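Local structure of Lmo1499 protein (Listeria monocytogenes, 4IIW) at residues Pro260-Ala265 with Ser271-Lys276; Ser282-Tyr287 with Gly295-Ser300. The protein probably acts as a membrane-bound lytic endotransglycosylase of the MltG family, cutting nascent peptidoglycan strands to end their elongation. All coordinates share one frame; numbering follows the deposited sequence.

Contact 1 of 2, residues Pro260-Ala265 with Ser271-Lys276; sequences PTVLYA and SKTTYK
L263 and T273 bring the two backbones closest, their CA atoms 6.9 Å apart, where the extended chain of 272-274 runs past one flank of the helix 260-265. The join is apolar and small, burying 162 Å² in all. L263 and T273 carry most of it between them: both methyl groups and CG of L263 lean on the loop, meeting the methyl CG2 of T273, the two side chains crossing at a slant. Each L263 methyl also finds a backbone carbonyl: CD1 lies 3.9 Å from S271 O, and CD2 lies 4.2 Å from K272 O. The branching of T273 sorts its two ends. With OG1 set between the backbone N and the carbonyl carbon (chi1 66°), CG2 is turned to the helix, while the hydroxyl makes a weak hydrogen bond to the carboxylate of D259, at the start of the helix. V262, the residue before L263, adds a looser touch, its CG1 4.4 Å from T273 CG2. After T273 the chain leaves the helix, and T274 takes the N-cap position of the short helix 275-278, its OG1 capping a backbone N. The contact thus packs the loop leading into helix 275-278 against helix 259-265, near the protein surface; V262 also touches D277 of that short helix, while P260 and T261 rest on helix 219-232.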
ATOM      1  N   PRO B 260      38.846  10.951  35.604  1.00 63.92           N
ATOM      2  CA  PRO B 260      37.634  11.741  35.643  1.00 60.94           C
ATOM      3  C   PRO B 260      37.881  13.248  35.638  1.00 59.78           C
ATOM      4  O   PRO B 260      37.044  13.995  35.104  1.00 59.84           O
ATOM      5  CB  PRO B 260      36.983  11.302  36.954  1.00 59.40           C
ATOM      6  CG  PRO B 260      37.369   9.900  37.099  1.00 61.71           C
ATOM      7  CD  PRO B 260      38.794   9.836  36.572  1.00 64.15           C
ATOM      8  N   THR B 261      38.994  13.702  36.228  1.00 58.70           N
ATOM      9  CA  THR B 261      39.275  15.137  36.245  1.00 58.15           C
ATOM     10  C   THR B 261      39.677  15.583  34.850  1.00 61.24           C
ATOM     11  O   THR B 261      39.381  16.708  34.450  1.00 60.78           O
ATOM     12  CB  THR B 261      40.340  15.568  37.302  1.00 57.23           C
ATOM     13  OG1 THR B 261      41.633  15.030  36.983  1.00 56.80           O
ATOM     14  CG2 THR B 261      39.905  15.143  38.710  1.00 55.22           C
ATOM     15  N   VAL B 262      40.350  14.702  34.109  1.00 64.45           N
ATOM     16  CA  VAL B 262      40.720  15.008  32.730  1.00 67.55           C
ATOM     17  C   VAL B 262      39.445  15.114  31.868  1.00 69.89           C
ATOM     18  O   VAL B 262      39.280  16.060  31.093  1.00 71.48           O
ATOM     19  CB  VAL B 262      41.681  13.954  32.149  1.00 69.80           C
ATOM     20  CG1 VAL B 262      41.834  14.140  30.638  1.00 71.75           C
ATOM     21  CG2 VAL B 262      43.018  14.025  32.851  1.00 66.19           C
ATOM     22  N   LEU B 263      38.543  14.149  32.019  1.00 70.90           N
ATOM     23  CA  LEU B 263      37.293  14.159  31.267  1.00 73.09           C
ATOM     24  C   LEU B 263      36.482  15.408  31.604  1.00 72.18           C
ATOM     25  O   LEU B 263      35.905  16.038  30.718  1.00 73.61           O
ATOM     26  CB  LEU B 263      36.464  12.894  31.542  1.00 73.04           C
ATOM     27  CG  LEU B 263      37.057  11.545  31.109  1.00 76.85           C
ATOM     28  CD1 LEU B 263      36.126  10.417  31.507  1.00 75.50           C
ATOM     29  CD2 LEU B 263      37.355  11.498  29.601  1.00 78.30           C
ATOM     30  N   TYR B 264      36.435  15.771  32.882  1.00 64.23           N
ATOM     31  CA  TYR B 264      35.702  16.959  33.276  1.00 64.29           C
ATOM     32  C   TYR B 264      36.348  18.204  32.662  1.00 67.01           C
ATOM     33  O   TYR B 264      35.646  19.133  32.254  1.00 69.24           O
ATOM     34  CB  TYR B 264      35.607  17.088  34.787  1.00 61.01           C
ATOM     35  CG  TYR B 264      34.836  18.310  35.194  1.00 61.07           C
ATOM     36  CD1 TYR B 264      33.441  18.310  35.183  1.00 62.69           C
ATOM     37  CD2 TYR B 264      35.494  19.480  35.565  1.00 57.90           C
ATOM     38  CE1 TYR B 264      32.718  19.441  35.547  1.00 60.94           C
ATOM     39  CE2 TYR B 264      34.780  20.615  35.925  1.00 59.31           C
ATOM     40  CZ  TYR B 264      33.395  20.588  35.917  1.00 58.85           C
ATOM     41  OH  TYR B 264      32.703  21.706  36.273  1.00 55.75           O
ATOM     42  N   ALA B 265      37.676  18.212  32.585  1.00 68.58           N
ATOM     43  CA  ALA B 265      38.414  19.317  31.974  1.00 70.84           C
ATOM     44  C   ALA B 265      37.940  19.549  30.540  1.00 75.09           C
ATOM     45  O   ALA B 265      37.774  20.697  30.114  1.00 76.54           O
ATOM     46  CB  ALA B 265      39.908  19.030  31.989  1.00 71.28           C
ATOM     47  N   SER B 271      33.686   7.442  28.507  1.00113.16           N
ATOM     48  CA  SER B 271      34.139   6.452  29.484  1.00112.22           C
ATOM     49  C   SER B 271      35.665   6.442  29.635  1.00110.43           C
ATOM     50  O   SER B 271      36.181   6.547  30.753  1.00106.93           O
ATOM     51  CB  SER B 271      33.619   5.053  29.116  1.00117.65           C
ATOM     52  OG  SER B 271      33.948   4.715  27.784  1.00122.68           O
ATOM     53  N   LYS B 272      36.377   6.344  28.512  1.00113.28           N
ATOM     54  CA  LYS B 272      37.849   6.277  28.516  1.00112.33           C
ATOM     55  C   LYS B 272      38.526   7.543  27.975  1.00109.89           C
ATOM     56  O   LYS B 272      37.992   8.236  27.105  1.00111.38           O
ATOM     57  CB  LYS B 272      38.321   5.069  27.698  1.00118.28           C
ATOM     58  CG  LYS B 272      37.791   3.721  28.198  1.00121.31           C
ATOM     59  CD  LYS B 272      38.263   2.566  27.313  1.00127.93           C
ATOM     60  CE  LYS B 272      37.766   1.221  27.828  1.00130.29           C
ATOM     61  NZ  LYS B 272      38.256   0.103  26.993  1.00134.66           N
ATOM     62  N   THR B 273      39.714   7.826  28.503  1.00106.47           N
ATOM     63  CA  THR B 273      40.507   8.975  28.085  1.00104.15           C
ATOM     64  C   THR B 273      41.628   8.510  27.158  1.00108.00           C
ATOM     65  O   THR B 273      42.260   7.485  27.404  1.00109.54           O
ATOM     66  CB  THR B 273      41.139   9.693  29.300  1.00 98.77           C
ATOM     67  OG1 THR B 273      42.101   8.839  29.925  1.00 97.94           O
ATOM     68  CG2 THR B 273      40.080  10.066  30.316  1.00 94.21           C
ATOM     69  N   THR B 274      41.861   9.261  26.087  1.00109.52           N
ATOM     70  CA  THR B 274      42.938   8.952  25.153  1.00113.22           C
ATOM     71  C   THR B 274      44.205   9.649  25.642  1.00110.76           C
ATOM     72  O   THR B 274      44.172  10.361  26.646  1.00106.17           O
ATOM     73  CB  THR B 274      42.602   9.430  23.731  1.00117.50           C
ATOM     74  OG1 THR B 274      42.427  10.852  23.729  1.00113.42           O
ATOM     75  CG2 THR B 274      41.331   8.762  23.224  1.00119.93           C
ATOM     76  N   TYR B 275      45.319   9.440  24.949  1.00114.60           N
ATOM     77  CA  TYR B 275      46.583  10.086  25.313  1.00113.56           C
ATOM     78  C   TYR B 275      46.538  11.583  25.053  1.00111.31           C
ATOM     79  O   TYR B 275      47.058  12.364  25.846  1.00108.04           O
ATOM     80  CB  TYR B 275      47.769   9.485  24.556  1.00119.58           C
ATOM     81  CG  TYR B 275      48.279   8.168  25.100  1.00123.09           C
ATOM     82  CD1 TYR B 275      48.959   8.115  26.320  1.00121.17           C
ATOM     83  CD2 TYR B 275      48.140   6.984  24.372  1.00131.57           C
ATOM     84  CE1 TYR B 275      49.453   6.917  26.821  1.00124.35           C
ATOM     85  CE2 TYR B 275      48.638   5.775  24.860  1.00134.47           C
ATOM     86  CZ  TYR B 275      49.293   5.751  26.087  1.00131.25           C
ATOM     87  OH  TYR B 275      49.787   4.561  26.575  1.00133.11           O
ATOM     88  N   LYS B 276      45.935  11.977  23.933  1.00113.80           N
ATOM     89  CA  LYS B 276      45.806  13.396  23.589  1.00113.14           C
ATOM     90  C   LYS B 276      44.999  14.152  24.650  1.00106.18           C
ATOM     91  O   LYS B 276      45.222  15.343  24.880  1.00104.55           O
ATOM     92  CB  LYS B 276      45.170  13.572  22.202  1.00118.29           C
ATOM     93  CG  LYS B 276      44.912  15.038  21.810  1.00120.11           C
ATOM     94  CD  LYS B 276      44.622  15.183  20.314  1.00128.75           C
ATOM     95  CE  LYS B 276      44.492  16.650  19.893  1.00129.68           C
ATOM     96  NZ  LYS B 276      44.449  16.797  18.404  1.00136.78           N
TER

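Contact 2 of 2, residues Ser282-Tyr287 with Gly295-Ser300; sequences SPYNTY and GPISNS
G295 meets Y284 first: its carbonyl O lies 3.5 Å from Y284 CE2, approaching the ring obliquely, and its N is 3.6 Å from Y284 OH. Having no side chain, the glycine lets the phenol lie close along its backbone. P296 follows with its CB directed away from the tyrosine and its side chain packed on H220, T224 and S227 of helix 219-232, but its carbonyl O faces back to the edge of the Y284 ring. There a water, lying in the ring plane at that edge, joins the two parts of this long loop: it donates to P296 O at 2.7 Å and is hydrogen-bonded to Y284 OH at 2.5 Å. The tyrosine is presented by a type I beta turn, S282 to N285, closed by N285 N to S282 O and reinforced by an ST turn in which S282 OG accepts from Y284 N at 3.2 Å. An Asx turn continues the run, with N285 OD1 taking the N-H of Y287 at 2.8 Å from above its carbonyl plane. At I297 the contact turns apolar. The branch CG2, anti to the carbonyl carbon, reaches the ring edge 4.1 Å from Y284 CD2, and the two side chains pass alongside each other, running opposite ways; I297 N is hydrogen-bonded to S227 OG of helix 219-232. Beyond it the loop leaves the tyrosine. S298 OG donates to N299 O at 3.1 Å, and the N299 amide ties the chain to Y117 N and L176 O.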
ATOM      1  N   SER B 282      44.574  22.634  31.251  1.00 76.76           N
ATOM      2  CA  SER B 282      43.498  23.030  32.175  1.00 73.01           C
ATOM      3  C   SER B 282      43.898  22.786  33.623  1.00 69.01           C
ATOM      4  O   SER B 282      44.462  21.740  33.940  1.00 67.98           O
ATOM      5  CB  SER B 282      42.207  22.244  31.895  1.00 71.86           C
ATOM      6  OG  SER B 282      41.197  22.533  32.860  1.00 70.25           O
ATOM      7  N   PRO B 283      43.586  23.740  34.512  1.00 66.40           N
ATOM      8  CA  PRO B 283      43.921  23.545  35.913  1.00 64.09           C
ATOM      9  C   PRO B 283      43.249  22.291  36.494  1.00 62.46           C
ATOM     10  O   PRO B 283      43.706  21.763  37.504  1.00 61.33           O
ATOM     11  CB  PRO B 283      43.390  24.806  36.581  1.00 63.55           C
ATOM     12  CG  PRO B 283      43.259  25.796  35.498  1.00 66.77           C
ATOM     13  CD  PRO B 283      42.951  25.044  34.270  1.00 66.95           C
ATOM     14  N   TYR B 284      42.169  21.828  35.865  1.00 61.90           N
ATOM     15  CA  TYR B 284      41.485  20.618  36.317  1.00 60.34           C
ATOM     16  C   TYR B 284      42.248  19.323  35.984  1.00 61.79           C
ATOM     17  O   TYR B 284      41.980  18.274  36.584  1.00 60.76           O
ATOM     18  CB  TYR B 284      40.059  20.573  35.757  1.00 60.24           C
ATOM     19  CG  TYR B 284      39.120  21.444  36.554  1.00 57.75           C
ATOM     20  CD1 TYR B 284      39.051  22.812  36.333  1.00 55.80           C
ATOM     21  CD2 TYR B 284      38.329  20.900  37.550  1.00 54.02           C
ATOM     22  CE1 TYR B 284      38.218  23.614  37.076  1.00 56.33           C
ATOM     23  CE2 TYR B 284      37.479  21.696  38.301  1.00 59.30           C
ATOM     24  CZ  TYR B 284      37.429  23.062  38.060  1.00 57.67           C
ATOM     25  OH  TYR B 284      36.589  23.857  38.799  1.00 54.15           O
ATOM     26  N   ASN B 285      43.186  19.403  35.037  1.00 63.12           N
ATOM     27  CA  ASN B 285      43.986  18.255  34.633  1.00 64.10           C
ATOM     28  C   ASN B 285      44.996  17.839  35.707  1.00 63.40           C
ATOM     29  O   ASN B 285      46.088  18.434  35.829  1.00 63.73           O
ATOM     30  CB  ASN B 285      44.725  18.583  33.348  1.00 68.06           C
ATOM     31  CG  ASN B 285      45.539  17.437  32.854  1.00 71.97           C
ATOM     32  OD1 ASN B 285      45.560  16.378  33.480  1.00 72.83           O
ATOM     33  ND2 ASN B 285      46.224  17.630  31.722  1.00 77.32           N
ATOM     34  N   THR B 286      44.648  16.796  36.460  1.00 61.54           N
ATOM     35  CA  THR B 286      45.502  16.319  37.550  1.00 61.22           C
ATOM     36  C   THR B 286      46.706  15.503  37.089  1.00 63.77           C
ATOM     37  O   THR B 286      47.462  14.997  37.913  1.00 64.46           O
ATOM     38  CB  THR B 286      44.709  15.539  38.591  1.00 60.12           C
ATOM     39  OG1 THR B 286      44.024  14.447  37.955  1.00 62.46           O
ATOM     40  CG2 THR B 286      43.699  16.469  39.278  1.00 55.23           C
ATOM     41  N   TYR B 287      46.867  15.356  35.777  1.00 65.84           N
ATOM     42  CA  TYR B 287      48.061  14.740  35.218  1.00 68.71           C
ATOM     43  C   TYR B 287      49.130  15.816  35.023  1.00 70.04           C
ATOM     44  O   TYR B 287      50.322  15.516  35.043  1.00 71.51           O
ATOM     45  CB  TYR B 287      47.766  14.062  33.884  1.00 71.46           C
ATOM     46  CG  TYR B 287      47.163  12.690  34.020  1.00 72.68           C
ATOM     47  CD1 TYR B 287      45.811  12.525  34.291  1.00 69.90           C
ATOM     48  CD2 TYR B 287      47.949  11.550  33.866  1.00 75.01           C
ATOM     49  CE1 TYR B 287      45.260  11.266  34.416  1.00 71.10           C
ATOM     50  CE2 TYR B 287      47.405  10.285  33.982  1.00 76.49           C
ATOM     51  CZ  TYR B 287      46.059  10.148  34.261  1.00 75.34           C
ATOM     52  OH  TYR B 287      45.514   8.891  34.387  1.00 76.75           O
ATOM     53  N   GLY B 295      38.076  22.969  41.940  1.00 52.38           N
ATOM     54  CA  GLY B 295      36.765  22.709  42.510  1.00 51.24           C
ATOM     55  C   GLY B 295      36.341  21.282  42.194  1.00 51.43           C
ATOM     56  O   GLY B 295      37.072  20.542  41.533  1.00 52.15           O
ATOM     57  N   PRO B 296      35.172  20.874  42.689  1.00 51.14           N
ATOM     58  CA  PRO B 296      34.640  19.542  42.442  1.00 51.48           C
ATOM     59  C   PRO B 296      34.350  19.320  40.974  1.00 52.20           C
ATOM     60  O   PRO B 296      34.172  20.300  40.233  1.00 53.66           O
ATOM     61  CB  PRO B 296      33.310  19.553  43.212  1.00 51.25           C
ATOM     62  CG  PRO B 296      33.491  20.593  44.251  1.00 48.96           C
ATOM     63  CD  PRO B 296      34.359  21.620  43.664  1.00 51.14           C
ATOM     64  N   ILE B 297      34.282  18.049  40.570  1.00 51.60           N
ATOM     65  CA  ILE B 297      33.956  17.680  39.187  1.00 53.25           C
ATOM     66  C   ILE B 297      32.568  17.020  39.073  1.00 54.66           C
ATOM     67  O   ILE B 297      32.174  16.546  38.001  1.00 57.51           O
ATOM     68  CB  ILE B 297      35.007  16.749  38.583  1.00 53.69           C
ATOM     69  CG1 ILE B 297      35.082  15.430  39.363  1.00 54.49           C
ATOM     70  CG2 ILE B 297      36.347  17.453  38.559  1.00 51.55           C
ATOM     71  CD1 ILE B 297      35.919  14.332  38.653  1.00 56.16           C
ATOM     72  N   SER B 298      31.840  16.986  40.187  1.00 53.12           N
ATOM     73  CA  SER B 298      30.502  16.409  40.228  1.00 54.01           C
ATOM     74  C   SER B 298      29.990  16.522  41.652  1.00 51.96           C
ATOM     75  O   SER B 298      30.694  17.039  42.507  1.00 52.12           O
ATOM     76  CB  SER B 298      30.534  14.926  39.844  1.00 54.68           C
ATOM     77  OG  SER B 298      31.174  14.183  40.862  1.00 53.31           O
ATOM     78  N   ASN B 299      28.772  16.045  41.903  1.00 51.86           N
ATOM     79  CA  ASN B 299      28.253  15.991  43.270  1.00 50.80           C
ATOM     80  C   ASN B 299      28.630  14.621  43.859  1.00 50.65           C
ATOM     81  O   ASN B 299      29.158  13.780  43.147  1.00 50.18           O
ATOM     82  CB  ASN B 299      26.751  16.282  43.344  1.00 52.17           C
ATOM     83  CG  ASN B 299      25.926  15.348  42.508  1.00 53.83           C
ATOM     84  OD1 ASN B 299      26.419  14.338  41.985  1.00 57.29           O
ATOM     85  ND2 ASN B 299      24.652  15.670  42.381  1.00 50.28           N
ATOM     86  N   SER B 300      28.366  14.408  45.144  1.00 51.40           N
ATOM     87  CA  SER B 300      28.790  13.189  45.832  1.00 52.41           C
ATOM     88  C   SER B 300      27.756  12.632  46.781  1.00 54.62           C
ATOM     89  O   SER B 300      26.948  13.371  47.333  1.00 54.55           O
ATOM     90  CB  SER B 300      30.039  13.492  46.666  1.00 51.73           C
ATOM     91  OG  SER B 300      31.104  13.989  45.879  1.00 50.76           O
TER
HETATM   92  O   HOH W   1      34.627  22.976  40.146  1.00 40.20           O

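Contact 1 closes before contact 2 opens along the chain, yet their centres are only 11 Å apart, and helix 259-265 is shared ground: 271-276 lies on one flank, while 282-287 and 295-300 gather on others. T261 OG1 and T286 OG1 form a probable hydrogen bond at 2.6 Å. V262 CG2 packs on Y287 CD1 at 3.5 Å, and the rings of Y264 and Y284 meet with planes about 55° apart. Both contacts lie near E232, predicted to be important for catalysis: its side chain is about 7 Å from that of I297 and about 9 Å from that of L263, and P260, on the same helix as L263, touches it.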